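Long-range contact in integral membrane indolylacetylinositol arabinosyltransferase EmbC (Mycolicibacterium smegmatis, PDB 7BVE), which is probably an arabinosyltransferase of the mycobacterial cell membrane, adding arabinose units to the arabinan polymers of the cell wall: residues A598-A610 with A662-R676. Sequence-based numbering, arbitrary orientation.
Sequences AMKSRRNRTVFGA and AAWFHFSGRDVSPDR
R602 slides its side chain between F665 on one face of its guanidinium group and V672 on the other. Against F665 it presents both chain and head group: R602 CD sits almost straight over the ring, 4.1 Å from the centroid, as a CH-pi contact, and R602 NE lies 3.3 Å from F665 CZ, nearer the rim. The guanidinium is tilted 32° from the ring plane, so the two overlap without a flat stack. From the opposite side V672 brings CG2 to 3.4 Å from R602 NH1, while its other methyl, CG1, meets the guanidinium edge of R605.

Polar contacts are sparse. R602 NH1 gives a weak hydrogen bond to D671 O (3.2 Å), which lies at the edge of the guanidinium plane. The carboxylate of D675 stands a little beyond salt-bridge distance and may ease the approach of R602 to R676, two guanidinium groups set nearly perpendicular; D675 and R676 are poorly ordered, so this detail is uncertain.

One helical turn further on, T606 turns its OG1 to the edge of the F665 ring. With OG1 beside the backbone N and opposite the carbonyl carbon (chi1 -53°), that hydroxyl also reaches R602 O, donating a 2.7 Å hydrogen bond, while T606 CG2 packs 3.8 Å from A662 CB. V607 touches the same alanine methyl. At the outer flank R603, bent at chi2 and chi3, reaches over the face of the H666 ring with NH2, 3.5 Å from H666 CD2.

S601 occupies the N-cap position of helix 602-619, and G669 follows the end of helix 647-668. Segments 602-610 and 662-668 run nearly antiparallel, 166° between their directions, with axes 8.7 Å apart, at what are probably the ends of two membrane helices, where the chain beyond G669 wraps back over R602. On its other flanks, helix 602-619 packs through F608 against helices 517-539 and 688-710.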
# COMPACT_ATOMS: atom_id res chain seq x y z
N ALA A 598 36.71 -11.32 -16.64
CA ALA A 598 36.16 -11.80 -15.38
C ALA A 598 35.10 -12.88 -15.58
O ALA A 598 35.17 -13.94 -14.96
CB ALA A 598 35.58 -10.64 -14.58
N MET A 599 34.12 -12.62 -16.43
CA MET A 599 33.01 -13.54 -16.66
C MET A 599 33.20 -14.16 -18.04
O MET A 599 32.99 -13.51 -19.06
CB MET A 599 31.68 -12.81 -16.54
CG MET A 599 30.47 -13.69 -16.60
SD MET A 599 28.95 -12.75 -16.44
CE MET A 599 28.93 -12.39 -14.70
N LYS A 600 33.60 -15.44 -18.06
CA LYS A 600 34.17 -16.07 -19.24
C LYS A 600 33.15 -16.62 -20.22
O LYS A 600 33.48 -16.80 -21.39
CB LYS A 600 35.09 -17.21 -18.82
CG LYS A 600 36.30 -16.80 -18.00
CD LYS A 600 37.31 -16.07 -18.86
CE LYS A 600 38.59 -15.82 -18.09
NZ LYS A 600 39.60 -15.10 -18.91
N SER A 601 31.93 -16.92 -19.79
CA SER A 601 30.94 -17.55 -20.65
C SER A 601 29.94 -16.52 -21.13
O SER A 601 29.42 -15.73 -20.33
CB SER A 601 30.20 -18.66 -19.91
OG SER A 601 29.35 -18.09 -18.93
N ARG A 602 29.64 -16.54 -22.43
CA ARG A 602 28.72 -15.56 -22.99
C ARG A 602 27.27 -15.88 -22.69
O ARG A 602 26.41 -15.00 -22.87
CB ARG A 602 28.96 -15.46 -24.49
CG ARG A 602 28.65 -16.70 -25.25
CD ARG A 602 29.11 -16.59 -26.68
NE ARG A 602 28.54 -15.43 -27.35
CZ ARG A 602 28.85 -15.05 -28.58
NH1 ARG A 602 29.70 -15.76 -29.31
NH2 ARG A 602 28.28 -13.97 -29.10
N ARG A 603 26.98 -17.09 -22.22
CA ARG A 603 25.67 -17.42 -21.66
C ARG A 603 25.35 -16.53 -20.47
O ARG A 603 24.26 -15.94 -20.39
CB ARG A 603 25.68 -18.91 -21.27
CG ARG A 603 24.35 -19.58 -20.94
CD ARG A 603 23.99 -19.56 -19.47
NE ARG A 603 25.08 -20.03 -18.62
CZ ARG A 603 25.34 -21.30 -18.35
NH1 ARG A 603 26.35 -21.61 -17.56
NH2 ARG A 603 24.60 -22.26 -18.88
N ASN A 604 26.31 -16.38 -19.56
CA ASN A 604 26.11 -15.57 -18.36
C ASN A 604 26.02 -14.09 -18.70
O ASN A 604 25.23 -13.35 -18.08
CB ASN A 604 27.24 -15.82 -17.38
CG ASN A 604 27.23 -17.21 -16.82
OD1 ASN A 604 26.18 -17.76 -16.51
ND2 ASN A 604 28.41 -17.79 -16.66
N ARG A 605 26.80 -13.64 -19.68
CA ARG A 605 26.75 -12.24 -20.07
C ARG A 605 25.44 -11.89 -20.75
O ARG A 605 24.89 -10.79 -20.54
CB ARG A 605 27.94 -11.92 -20.98
CG ARG A 605 29.27 -11.96 -20.26
CD ARG A 605 30.31 -11.25 -21.07
NE ARG A 605 30.65 -11.94 -22.30
CZ ARG A 605 31.68 -12.76 -22.42
NH1 ARG A 605 31.93 -13.35 -23.57
NH2 ARG A 605 32.48 -12.97 -21.39
N THR A 606 24.88 -12.82 -21.53
CA THR A 606 23.57 -12.58 -22.12
C THR A 606 22.46 -12.59 -21.07
O THR A 606 21.50 -11.81 -21.16
CB THR A 606 23.32 -13.61 -23.21
OG1 THR A 606 24.42 -13.60 -24.12
CG2 THR A 606 22.09 -13.27 -24.00
N VAL A 607 22.59 -13.43 -20.04
CA VAL A 607 21.62 -13.43 -18.95
C VAL A 607 21.67 -12.12 -18.16
O VAL A 607 20.64 -11.57 -17.76
CB VAL A 607 21.83 -14.66 -18.05
CG1 VAL A 607 21.00 -14.60 -16.79
CG2 VAL A 607 21.44 -15.91 -18.80
N PHE A 608 22.87 -11.56 -17.98
CA PHE A 608 22.98 -10.27 -17.29
C PHE A 608 22.40 -9.14 -18.13
O PHE A 608 21.77 -8.22 -17.59
CB PHE A 608 24.43 -9.98 -16.93
CG PHE A 608 24.63 -8.63 -16.32
CD1 PHE A 608 24.16 -8.35 -15.05
CD2 PHE A 608 25.29 -7.64 -17.01
CE1 PHE A 608 24.33 -7.10 -14.50
CE2 PHE A 608 25.48 -6.39 -16.46
CZ PHE A 608 25.00 -6.12 -15.20
N GLY A 609 22.60 -9.18 -19.45
CA GLY A 609 21.95 -8.19 -20.31
C GLY A 609 20.44 -8.27 -20.28
O GLY A 609 19.75 -7.24 -20.30
N ALA A 610 19.90 -9.49 -20.20
CA ALA A 610 18.45 -9.66 -20.07
C ALA A 610 17.94 -9.13 -18.73
O ALA A 610 16.84 -8.59 -18.66
CB ALA A 610 18.08 -11.13 -20.23
N ALA A 662 20.27 -16.48 -24.99
CA ALA A 662 21.09 -17.13 -23.97
C ALA A 662 20.85 -18.63 -23.92
O ALA A 662 21.79 -19.41 -23.71
CB ALA A 662 20.82 -16.52 -22.60
N ALA A 663 19.60 -19.06 -24.14
CA ALA A 663 19.30 -20.49 -24.17
C ALA A 663 19.90 -21.17 -25.40
O ALA A 663 20.31 -22.33 -25.33
CB ALA A 663 17.80 -20.71 -24.11
N TRP A 664 19.95 -20.46 -26.53
CA TRP A 664 20.63 -21.02 -27.69
C TRP A 664 22.13 -21.13 -27.46
O TRP A 664 22.76 -22.09 -27.91
CB TRP A 664 20.37 -20.18 -28.93
CG TRP A 664 20.99 -20.77 -30.15
CD1 TRP A 664 20.59 -21.88 -30.83
CD2 TRP A 664 22.16 -20.30 -30.82
NE1 TRP A 664 21.42 -22.12 -31.89
CE2 TRP A 664 22.40 -21.16 -31.91
CE3 TRP A 664 23.03 -19.23 -30.62
CZ2 TRP A 664 23.46 -20.99 -32.78
CZ3 TRP A 664 24.08 -19.05 -31.49
CH2 TRP A 664 24.29 -19.93 -32.56
N PHE A 665 22.72 -20.14 -26.78
CA PHE A 665 24.13 -20.22 -26.38
C PHE A 665 24.39 -21.40 -25.45
O PHE A 665 25.45 -22.03 -25.51
CB PHE A 665 24.55 -18.93 -25.70
CG PHE A 665 24.86 -17.81 -26.64
CD1 PHE A 665 25.29 -18.07 -27.92
CD2 PHE A 665 24.67 -16.50 -26.25
CE1 PHE A 665 25.57 -17.04 -28.78
CE2 PHE A 665 24.93 -15.47 -27.11
CZ PHE A 665 25.38 -15.74 -28.38
N HIS A 666 23.43 -21.69 -24.57
CA HIS A 666 23.56 -22.82 -23.66
C HIS A 666 23.52 -24.14 -24.41
O HIS A 666 24.41 -24.98 -24.26
CB HIS A 666 22.44 -22.77 -22.63
CG HIS A 666 22.53 -23.82 -21.57
ND1 HIS A 666 21.47 -24.11 -20.74
CD2 HIS A 666 23.55 -24.63 -21.19
CE1 HIS A 666 21.83 -25.07 -19.90
NE2 HIS A 666 23.08 -25.40 -20.15
N PHE A 667 22.48 -24.35 -25.23
CA PHE A 667 22.26 -25.66 -25.83
C PHE A 667 23.12 -25.92 -27.05
O PHE A 667 23.32 -27.09 -27.40
CB PHE A 667 20.78 -25.81 -26.18
CG PHE A 667 19.90 -25.97 -24.99
CD1 PHE A 667 20.40 -26.47 -23.80
CD2 PHE A 667 18.58 -25.56 -25.03
CE1 PHE A 667 19.59 -26.60 -22.70
CE2 PHE A 667 17.77 -25.69 -23.92
CZ PHE A 667 18.28 -26.20 -22.76
N SER A 668 23.66 -24.89 -27.69
CA SER A 668 24.55 -25.12 -28.82
C SER A 668 25.98 -25.43 -28.40
O SER A 668 26.73 -26.01 -29.20
CB SER A 668 24.54 -23.92 -29.75
OG SER A 668 23.26 -23.73 -30.32
N GLY A 669 26.38 -25.05 -27.19
CA GLY A 669 27.75 -25.25 -26.75
C GLY A 669 28.74 -24.37 -27.48
O GLY A 669 29.68 -24.88 -28.10
N ARG A 670 28.53 -23.06 -27.43
CA ARG A 670 29.32 -22.11 -28.20
C ARG A 670 29.88 -21.02 -27.29
O ARG A 670 29.29 -20.68 -26.26
CB ARG A 670 28.49 -21.47 -29.32
CG ARG A 670 27.97 -22.46 -30.34
CD ARG A 670 29.13 -23.09 -31.10
NE ARG A 670 29.88 -22.09 -31.87
CZ ARG A 670 31.10 -22.28 -32.34
NH1 ARG A 670 31.71 -21.31 -33.02
NH2 ARG A 670 31.73 -23.43 -32.13
N ASP A 671 31.02 -20.47 -27.69
CA ASP A 671 31.69 -19.37 -27.00
C ASP A 671 32.09 -18.30 -28.02
O ASP A 671 31.67 -18.33 -29.18
CB ASP A 671 32.91 -19.86 -26.21
CG ASP A 671 32.53 -20.60 -24.95
OD1 ASP A 671 31.46 -20.29 -24.37
OD2 ASP A 671 33.29 -21.50 -24.54
N VAL A 672 32.90 -17.35 -27.57
CA VAL A 672 33.15 -16.12 -28.32
C VAL A 672 34.63 -15.87 -28.61
O VAL A 672 34.94 -15.14 -29.56
CB VAL A 672 32.53 -14.90 -27.58
CG1 VAL A 672 33.35 -14.52 -26.36
CG2 VAL A 672 32.28 -13.71 -28.50
N SER A 673 35.54 -16.51 -27.87
CA SER A 673 36.94 -16.10 -27.87
C SER A 673 37.71 -16.34 -29.17
O SER A 673 38.64 -15.56 -29.46
CB SER A 673 37.65 -16.71 -26.65
OG SER A 673 37.63 -18.12 -26.62
N PRO A 674 37.43 -17.34 -30.01
CA PRO A 674 37.95 -17.29 -31.38
C PRO A 674 36.99 -16.70 -32.42
O PRO A 674 37.29 -16.81 -33.61
CB PRO A 674 38.21 -18.77 -31.69
CG PRO A 674 37.18 -19.48 -30.96
CD PRO A 674 37.00 -18.73 -29.68
N ASP A 675 35.89 -16.09 -32.00
CA ASP A 675 34.83 -15.70 -32.93
C ASP A 675 34.70 -14.18 -33.10
O ASP A 675 34.73 -13.69 -34.23
CB ASP A 675 33.49 -16.29 -32.48
CG ASP A 675 32.40 -16.13 -33.51
OD1 ASP A 675 32.46 -16.84 -34.54
OD2 ASP A 675 31.48 -15.32 -33.30
N ARG A 676 34.55 -13.43 -32.01
CA ARG A 676 34.32 -11.99 -32.08
C ARG A 676 35.44 -11.25 -31.36
O ARG A 676 35.35 -11.02 -30.14
CB ARG A 676 32.96 -11.63 -31.48
CG ARG A 676 31.79 -12.21 -32.24
CD ARG A 676 30.45 -11.86 -31.62
NE ARG A 676 29.35 -12.47 -32.35
CZ ARG A 676 28.06 -12.34 -32.02
NH1 ARG A 676 27.13 -12.94 -32.75
NH2 ARG A 676 27.71 -11.60 -30.98